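PDB 7BIP: luciferase-like monooxygenase from Streptomyces bottropensis, which probably acts as a monooxygenase of the luciferase-like family in the biosynthesis of the aromatic polyketide rishirilide. Local coordinates for residues N6-S17 with T42-Y53; G190-S198 with E226-C234. All coordinates share one frame; numbering follows the deposited sequence.

Contact 1 (N6-S17 with T42-Y53); sequences NLFPTVGPAEKS and TVEHYFHEYGGY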
# COMPACT_ATOMS: atom_id res chain seq x y z
N ASN A 6 9.95 -9.54 -12.72
CA ASN A 6 8.55 -9.63 -12.34
C ASN A 6 8.45 -10.63 -11.20
O ASN A 6 9.11 -11.68 -11.23
CB ASN A 6 7.69 -10.06 -13.53
CG ASN A 6 6.21 -9.76 -13.33
OD1 ASN A 6 5.77 -9.46 -12.23
ND2 ASN A 6 5.45 -9.87 -14.42
N LEU A 7 7.67 -10.29 -10.19
CA LEU A 7 7.53 -11.10 -8.99
C LEU A 7 6.06 -11.51 -8.87
O LEU A 7 5.31 -11.01 -8.03
CB LEU A 7 8.03 -10.35 -7.74
CG LEU A 7 9.54 -10.09 -7.75
CD1 LEU A 7 9.98 -9.14 -6.62
CD2 LEU A 7 10.34 -11.42 -7.71
N PHE A 8 5.66 -12.42 -9.74
CA PHE A 8 4.29 -12.91 -9.81
C PHE A 8 4.21 -14.14 -8.92
O PHE A 8 4.81 -15.17 -9.26
CB PHE A 8 3.94 -13.26 -11.25
CG PHE A 8 2.48 -13.55 -11.52
CD1 PHE A 8 1.83 -12.92 -12.57
CD2 PHE A 8 1.78 -14.48 -10.77
CE1 PHE A 8 0.50 -13.18 -12.84
CE2 PHE A 8 0.45 -14.75 -11.05
CZ PHE A 8 -0.18 -14.10 -12.09
N PRO A 9 3.49 -14.11 -7.80
CA PRO A 9 3.42 -15.31 -6.93
C PRO A 9 2.45 -16.35 -7.49
O PRO A 9 1.30 -16.04 -7.80
CB PRO A 9 2.94 -14.75 -5.59
CG PRO A 9 2.14 -13.55 -5.96
CD PRO A 9 2.77 -12.97 -7.21
N THR A 10 2.93 -17.58 -7.61
CA THR A 10 2.09 -18.73 -7.93
C THR A 10 2.40 -19.76 -6.85
O THR A 10 3.21 -20.67 -7.05
CB THR A 10 2.36 -19.27 -9.35
OG1 THR A 10 3.77 -19.42 -9.54
CG2 THR A 10 1.84 -18.30 -10.36
N VAL A 11 1.78 -19.58 -5.69
CA VAL A 11 2.18 -20.30 -4.49
C VAL A 11 1.05 -20.19 -3.48
O VAL A 11 0.34 -19.19 -3.44
CB VAL A 11 3.51 -19.73 -3.92
CG1 VAL A 11 3.34 -18.26 -3.55
CG2 VAL A 11 3.98 -20.56 -2.74
N GLY A 12 0.88 -21.24 -2.69
CA GLY A 12 -0.07 -21.24 -1.61
C GLY A 12 0.59 -21.62 -0.30
O GLY A 12 1.76 -22.03 -0.28
N PRO A 13 -0.14 -21.50 0.80
CA PRO A 13 0.50 -21.64 2.13
C PRO A 13 1.11 -23.01 2.38
O PRO A 13 2.03 -23.12 3.19
CB PRO A 13 -0.63 -21.33 3.12
CG PRO A 13 -1.89 -21.27 2.31
CD PRO A 13 -1.52 -20.99 0.89
N ALA A 14 0.64 -24.05 1.70
CA ALA A 14 1.26 -25.36 1.87
C ALA A 14 2.64 -25.45 1.24
O ALA A 14 3.44 -26.30 1.64
CB ALA A 14 0.34 -26.45 1.31
N GLU A 15 2.94 -24.59 0.26
CA GLU A 15 4.26 -24.59 -0.37
C GLU A 15 5.22 -23.61 0.28
O GLU A 15 6.40 -23.93 0.45
CB GLU A 15 4.16 -24.25 -1.86
CG GLU A 15 3.28 -25.16 -2.68
CD GLU A 15 2.92 -24.54 -4.01
OE1 GLU A 15 3.65 -24.79 -5.00
OE2 GLU A 15 1.91 -23.80 -4.07
N LYS A 16 4.75 -22.42 0.62
CA LYS A 16 5.61 -21.37 1.15
C LYS A 16 4.75 -20.40 1.94
O LYS A 16 3.74 -19.92 1.43
CB LYS A 16 6.35 -20.64 0.02
CG LYS A 16 7.45 -19.70 0.48
CD LYS A 16 8.22 -19.14 -0.70
CE LYS A 16 9.01 -20.23 -1.40
NZ LYS A 16 10.23 -19.69 -2.07
N SER A 17 5.14 -20.12 3.18
CA SER A 17 4.40 -19.13 3.94
C SER A 17 4.51 -17.77 3.25
O SER A 17 5.45 -17.50 2.50
CB SER A 17 4.92 -19.02 5.38
OG SER A 17 6.22 -18.44 5.45
N THR A 42 5.22 -6.22 -10.07
CA THR A 42 4.39 -7.27 -9.50
C THR A 42 2.94 -7.04 -9.92
O THR A 42 2.63 -6.08 -10.63
CB THR A 42 4.54 -7.36 -7.97
OG1 THR A 42 4.00 -8.61 -7.52
CG2 THR A 42 3.81 -6.22 -7.27
N VAL A 43 2.05 -7.92 -9.45
CA VAL A 43 0.73 -8.10 -10.04
C VAL A 43 -0.36 -7.85 -8.99
O VAL A 43 -0.08 -7.65 -7.81
CB VAL A 43 0.58 -9.51 -10.63
CG1 VAL A 43 1.79 -9.84 -11.48
CG2 VAL A 43 0.43 -10.52 -9.50
N GLU A 44 -1.61 -7.86 -9.45
CA GLU A 44 -2.78 -7.80 -8.58
C GLU A 44 -3.68 -8.99 -8.88
O GLU A 44 -4.17 -9.13 -10.01
CB GLU A 44 -3.57 -6.50 -8.77
CG GLU A 44 -4.79 -6.38 -7.84
CD GLU A 44 -5.54 -5.07 -7.99
OE1 GLU A 44 -5.02 -4.17 -8.68
OE2 GLU A 44 -6.66 -4.96 -7.44
N HIS A 45 -3.92 -9.83 -7.87
CA HIS A 45 -4.85 -10.96 -8.00
C HIS A 45 -5.40 -11.32 -6.63
O HIS A 45 -4.79 -11.03 -5.60
CB HIS A 45 -4.17 -12.19 -8.60
CG HIS A 45 -4.21 -12.22 -10.09
ND1 HIS A 45 -5.38 -12.16 -10.81
CD2 HIS A 45 -3.21 -12.27 -11.01
CE1 HIS A 45 -5.11 -12.20 -12.10
NE2 HIS A 45 -3.80 -12.26 -12.25
N TYR A 46 -6.56 -11.99 -6.63
CA TYR A 46 -7.26 -12.32 -5.39
C TYR A 46 -7.60 -13.80 -5.30
O TYR A 46 -8.00 -14.42 -6.30
CB TYR A 46 -8.56 -11.51 -5.25
CG TYR A 46 -8.34 -10.02 -5.31
CD1 TYR A 46 -8.22 -9.26 -4.15
CD2 TYR A 46 -8.25 -9.37 -6.54
CE1 TYR A 46 -8.01 -7.88 -4.22
CE2 TYR A 46 -8.05 -8.01 -6.62
CZ TYR A 46 -7.93 -7.27 -5.46
OH TYR A 46 -7.72 -5.91 -5.55
N PHE A 47 -7.43 -14.36 -4.10
CA PHE A 47 -8.07 -15.59 -3.60
C PHE A 47 -7.38 -16.90 -3.96
O PHE A 47 -7.52 -17.89 -3.24
CB PHE A 47 -9.52 -15.72 -4.07
CG PHE A 47 -10.35 -14.50 -3.87
CD1 PHE A 47 -10.27 -13.76 -2.70
CD2 PHE A 47 -11.20 -14.08 -4.87
CE1 PHE A 47 -11.02 -12.62 -2.54
CE2 PHE A 47 -11.97 -12.96 -4.71
CZ PHE A 47 -11.88 -12.22 -3.54
N HIS A 48 -6.66 -16.96 -5.08
CA HIS A 48 -6.14 -18.21 -5.59
C HIS A 48 -4.62 -18.23 -5.48
O HIS A 48 -3.98 -17.18 -5.42
CB HIS A 48 -6.55 -18.43 -7.05
CG HIS A 48 -8.03 -18.53 -7.24
ND1 HIS A 48 -8.75 -19.65 -6.90
CD2 HIS A 48 -8.93 -17.64 -7.74
CE1 HIS A 48 -10.03 -19.46 -7.18
NE2 HIS A 48 -10.16 -18.25 -7.69
N GLU A 49 -4.05 -19.43 -5.47
CA GLU A 49 -2.59 -19.53 -5.50
C GLU A 49 -2.00 -18.80 -6.70
O GLU A 49 -0.88 -18.28 -6.62
CB GLU A 49 -2.16 -21.00 -5.48
CG GLU A 49 -2.44 -21.68 -4.16
CD GLU A 49 -2.88 -23.12 -4.30
OE1 GLU A 49 -2.20 -23.90 -5.00
OE2 GLU A 49 -3.93 -23.47 -3.72
N TYR A 50 -2.74 -18.74 -7.81
CA TYR A 50 -2.36 -17.93 -8.95
C TYR A 50 -2.49 -16.44 -8.64
O TYR A 50 -3.56 -15.84 -8.81
CB TYR A 50 -3.21 -18.30 -10.18
CG TYR A 50 -2.84 -17.58 -11.46
CD1 TYR A 50 -1.74 -17.98 -12.21
CD2 TYR A 50 -3.60 -16.51 -11.92
CE1 TYR A 50 -1.41 -17.33 -13.39
CE2 TYR A 50 -3.27 -15.85 -13.10
CZ TYR A 50 -2.18 -16.26 -13.83
OH TYR A 50 -1.87 -15.60 -14.99
N GLY A 51 -1.40 -15.82 -8.16
CA GLY A 51 -1.35 -14.39 -7.95
C GLY A 51 -1.85 -13.91 -6.60
O GLY A 51 -1.63 -12.74 -6.27
N GLY A 52 -2.51 -14.77 -5.82
CA GLY A 52 -3.32 -14.29 -4.70
C GLY A 52 -2.54 -13.78 -3.50
O GLY A 52 -3.14 -13.09 -2.66
N TYR A 53 -1.25 -14.10 -3.39
CA TYR A 53 -0.42 -13.43 -2.38
C TYR A 53 -0.26 -11.95 -2.66
O TYR A 53 0.27 -11.23 -1.81
CB TYR A 53 0.97 -14.05 -2.30
CG TYR A 53 1.07 -15.30 -1.46
CD1 TYR A 53 -0.06 -16.06 -1.16
CD2 TYR A 53 2.30 -15.75 -0.98
CE1 TYR A 53 0.04 -17.22 -0.40
CE2 TYR A 53 2.40 -16.91 -0.22
CZ TYR A 53 1.27 -17.64 0.06
OH TYR A 53 1.36 -18.79 0.82
O HOH W 1 -0.02 -16.58 -4.62
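Tyr-53 takes Val-11 over a face of its ring: CG1 of Val-11 sits 4.0 Å from the ring centroid of Tyr-53, the two side chains crossing at about a right angle. At the ring's edge the hydroxyl OH of Tyr-53 donates to Lys-16 O at 2.7 Å, almost straight onto the carbonyl, and this bond anchors the phenol end. Its CB rests against the Pro-9 ring.

Phe-8 turns its ring toward 42-53 because CG stands anti to the backbone N (chi1 -170°). Val-43 CG2 then lies over the centre of one face, 4.1 Å from the centroid of the Phe-8 ring, while the ring's far corner, Phe-8 CZ, comes 3.4 Å from Tyr-50 CZ, above the tyrosine's face but toward its rim. The two ring planes are inclined at 52°; with His-45, whose ND1 is held by Glu-115, they form an aromatic cluster.

Backbone bonds also join the loops. Pro-9 O receives Gly-51 N at 2.7 Å, and Val-11 N gives to Glu-49 O. A water lies within hydrogen-bonding distance of Val-11 O and Glu-49 O and accepts from Tyr-53 N. The carboxylates of Glu-15 and Glu-49 approach each other near Arg-253, which forms a salt bridge with both. Two loops that follow successive parallel strands and pack side by side in this way are characteristic of the C-terminal rim of a TIM barrel, the fold of the luciferase-like monooxygenases.

Contact 2 (G190-S198 with E226-C234); sequences GHGVMLVPS and EDIHMSYNC. With EDO (1,2-ethanediol), chain I.
Val-193 is gripped twice through its backbone in a parallel pair of strands, its N giving to Asp-227 O at 2.8 Å and its O receiving His-229 N at 2.9 Å. Leu-195 N then gives to His-229 O at 2.9 Å. Beyond this the strands part, and water takes over the bonding: one molecule donates to Leu-195 O and accepts from Ser-231 N, and another links Ser-198 N with Ser-231 O.

Apolar contacts divide between the two faces of the sheet. On one, Val-193 and Ile-228 lie side by side, CG1 to CG1, and Leu-195 CB meets Met-230 CG at 4.0 Å. On the other, a bend about the last torsion of Met-194 (chi3 94°) brings its CE 4.0 Å from His-229 CB.

Past the strand pairing, Pro-197 packs against two side chains. Its CD lies 3.6 Å from Met-230 CB, and its CG comes 3.3 Å from Tyr-232 CZ, meeting the phenol end obliquely. Without the phenol, as with an alanine at Tyr-232, the Pro-197 ring is likely to lose its aromatic neighbour, leaving a gap beside Pro-197 CB and CG.

Among the polar side chains, Asp-227 OD1 meets Gly-190 O through a water and also forms a salt bridge with Arg-171; His-229 ND1 is bonded to Lys-41 NZ. The strands 192-195 and 228-236 belong to a beta-alpha-beta crossover whose helix 202-218 packs on Leu-195 and Ile-228. Strand 171-175 flanks the pair beside 192-195, with Leu-173 touching Met-194 and His-229, and strand 320-324 continues the sheet beyond 228-236.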
# COMPACT_ATOMS: atom_id res chain seq x y z
N GLY A 190 -2.06 8.25 -25.95
CA GLY A 190 -0.69 8.49 -25.54
C GLY A 190 -0.16 7.51 -24.52
O GLY A 190 0.89 7.78 -23.91
N HIS A 191 -0.84 6.40 -24.30
CA HIS A 191 -0.43 5.45 -23.28
C HIS A 191 0.57 4.44 -23.83
O HIS A 191 0.65 4.20 -25.04
CB HIS A 191 -1.63 4.70 -22.70
CG HIS A 191 -2.65 5.58 -22.05
ND1 HIS A 191 -2.32 6.78 -21.45
CD2 HIS A 191 -3.98 5.42 -21.87
CE1 HIS A 191 -3.41 7.33 -20.95
NE2 HIS A 191 -4.43 6.52 -21.18
N GLY A 192 1.33 3.85 -22.92
CA GLY A 192 2.11 2.67 -23.25
C GLY A 192 1.23 1.44 -23.32
O GLY A 192 0.02 1.49 -23.10
N VAL A 193 1.85 0.31 -23.63
CA VAL A 193 1.11 -0.93 -23.81
C VAL A 193 1.88 -2.09 -23.18
O VAL A 193 3.11 -2.10 -23.13
CB VAL A 193 0.79 -1.16 -25.31
CG1 VAL A 193 2.03 -1.59 -26.10
CG2 VAL A 193 -0.35 -2.13 -25.49
N MET A 194 1.14 -3.06 -22.64
CA MET A 194 1.71 -4.29 -22.12
C MET A 194 1.11 -5.45 -22.89
O MET A 194 -0.11 -5.62 -22.90
CB MET A 194 1.46 -4.42 -20.61
CG MET A 194 1.60 -3.10 -19.85
SD MET A 194 1.30 -3.26 -18.08
CE MET A 194 2.98 -3.50 -17.53
N LEU A 195 1.96 -6.24 -23.55
CA LEU A 195 1.53 -7.34 -24.39
C LEU A 195 1.90 -8.67 -23.74
O LEU A 195 2.70 -8.73 -22.80
CB LEU A 195 2.15 -7.24 -25.79
CG LEU A 195 1.96 -5.91 -26.54
CD1 LEU A 195 2.43 -6.04 -27.99
CD2 LEU A 195 0.52 -5.47 -26.49
N VAL A 196 1.32 -9.75 -24.26
CA VAL A 196 1.45 -11.07 -23.64
C VAL A 196 1.96 -12.07 -24.68
O VAL A 196 1.17 -12.84 -25.25
CB VAL A 196 0.13 -11.52 -23.02
CG1 VAL A 196 0.32 -12.82 -22.23
CG2 VAL A 196 -0.41 -10.42 -22.10
N PRO A 197 3.26 -12.09 -24.95
CA PRO A 197 3.78 -12.97 -26.01
C PRO A 197 3.71 -14.44 -25.65
O PRO A 197 3.73 -15.28 -26.56
CB PRO A 197 5.23 -12.51 -26.17
CG PRO A 197 5.58 -11.94 -24.83
CD PRO A 197 4.32 -11.25 -24.37
N SER A 198 3.62 -14.77 -24.37
CA SER A 198 3.68 -16.17 -23.96
C SER A 198 2.41 -16.94 -24.29
O SER A 198 2.42 -18.17 -24.22
CB SER A 198 3.98 -16.25 -22.46
OG SER A 198 2.90 -15.72 -21.70
N GLU A 226 10.54 2.05 -23.40
CA GLU A 226 9.90 1.96 -22.09
C GLU A 226 8.38 2.04 -22.16
O GLU A 226 7.72 1.84 -21.13
CB GLU A 226 10.45 3.04 -21.16
CG GLU A 226 11.82 2.71 -20.60
CD GLU A 226 12.43 3.83 -19.80
OE1 GLU A 226 12.67 4.91 -20.38
OE2 GLU A 226 12.68 3.63 -18.59
N ASP A 227 7.81 2.28 -23.34
CA ASP A 227 6.37 2.33 -23.52
C ASP A 227 5.77 0.99 -23.89
O ASP A 227 4.55 0.89 -24.04
CB ASP A 227 6.01 3.36 -24.59
CG ASP A 227 6.21 4.78 -24.12
OD1 ASP A 227 5.70 5.11 -23.02
OD2 ASP A 227 6.88 5.56 -24.83
N ILE A 228 6.59 -0.05 -24.06
CA ILE A 228 6.13 -1.36 -24.50
C ILE A 228 6.72 -2.39 -23.55
O ILE A 228 7.94 -2.55 -23.50
CB ILE A 228 6.54 -1.65 -25.95
CG1 ILE A 228 5.91 -0.64 -26.92
CG2 ILE A 228 6.16 -3.07 -26.35
CD1 ILE A 228 6.51 -0.71 -28.31
N HIS A 229 5.85 -3.08 -22.81
CA HIS A 229 6.25 -4.06 -21.80
C HIS A 229 5.74 -5.44 -22.16
O HIS A 229 4.61 -5.58 -22.64
CB HIS A 229 5.70 -3.70 -20.41
CG HIS A 229 6.48 -2.64 -19.69
ND1 HIS A 229 6.82 -2.76 -18.36
CD2 HIS A 229 6.94 -1.44 -20.10
CE1 HIS A 229 7.48 -1.67 -17.98
NE2 HIS A 229 7.57 -0.86 -19.02
N MET A 230 6.55 -6.47 -21.93
CA MET A 230 6.10 -7.85 -22.01
C MET A 230 6.80 -8.64 -20.92
O MET A 230 7.97 -8.38 -20.63
CB MET A 230 6.42 -8.49 -23.37
CG MET A 230 5.94 -7.69 -24.58
SD MET A 230 6.26 -8.60 -26.10
CE MET A 230 6.44 -7.25 -27.27
N SER A 231 6.10 -9.60 -20.32
CA SER A 231 6.67 -10.46 -19.29
C SER A 231 6.96 -11.84 -19.85
O SER A 231 6.19 -12.37 -20.65
CB SER A 231 5.75 -10.58 -18.07
OG SER A 231 5.74 -9.38 -17.32
N TYR A 232 8.09 -12.42 -19.43
CA TYR A 232 8.48 -13.77 -19.82
C TYR A 232 8.92 -14.53 -18.58
O TYR A 232 9.73 -14.02 -17.81
CB TYR A 232 9.64 -13.77 -20.81
CG TYR A 232 9.35 -13.30 -22.22
CD1 TYR A 232 8.95 -14.20 -23.20
CD2 TYR A 232 9.52 -11.97 -22.57
CE1 TYR A 232 8.71 -13.78 -24.50
CE2 TYR A 232 9.28 -11.54 -23.86
CZ TYR A 232 8.88 -12.44 -24.82
OH TYR A 232 8.64 -12.00 -26.09
N ASN A 233 8.45 -15.77 -18.42
CA ASN A 233 9.03 -16.64 -17.41
C ASN A 233 10.51 -16.85 -17.70
O ASN A 233 10.92 -17.04 -18.85
CB ASN A 233 8.29 -17.98 -17.36
CG ASN A 233 6.88 -17.83 -16.85
OD1 ASN A 233 6.59 -16.95 -16.04
ND2 ASN A 233 5.98 -18.69 -17.32
N CYS A 234 11.33 -16.77 -16.65
CA CYS A 234 12.77 -16.76 -16.88
C CYS A 234 13.46 -17.62 -15.83
O CYS A 234 13.24 -17.44 -14.63
CB CYS A 234 13.32 -15.32 -16.84
SG CYS A 234 15.08 -15.24 -17.10
C1 EDO I . 2.11 -16.58 -15.30
O1 EDO I . 2.92 -16.79 -14.15
C2 EDO I . 2.47 -15.24 -15.93
O2 EDO I . 3.60 -15.41 -16.79
O HOH W 2 3.41 7.01 -22.44
O HOH W 3 3.22 -9.83 -20.51
O HOH W 4 3.71 -12.97 -21.73

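From the N terminus, the chain leaves strand 2-6 and passes through helix 18-35 and strand 39-42 before contact 1 closes this first excursion by pairing the loops at the ends of the two strands. Contact 2 opens only much later and closes a second loop of similar length, through helix 202-218, so the two follow in series and neither nests in nor crosses the other. One joins loops at the strand ends, the other neighbouring strands of the parallel sheet. Their centres lie about 21 Å apart, yet the side chains of Asn-6 and Ser-231 come together beside strand 320-324, which pairs with both 2-6 and 228-236.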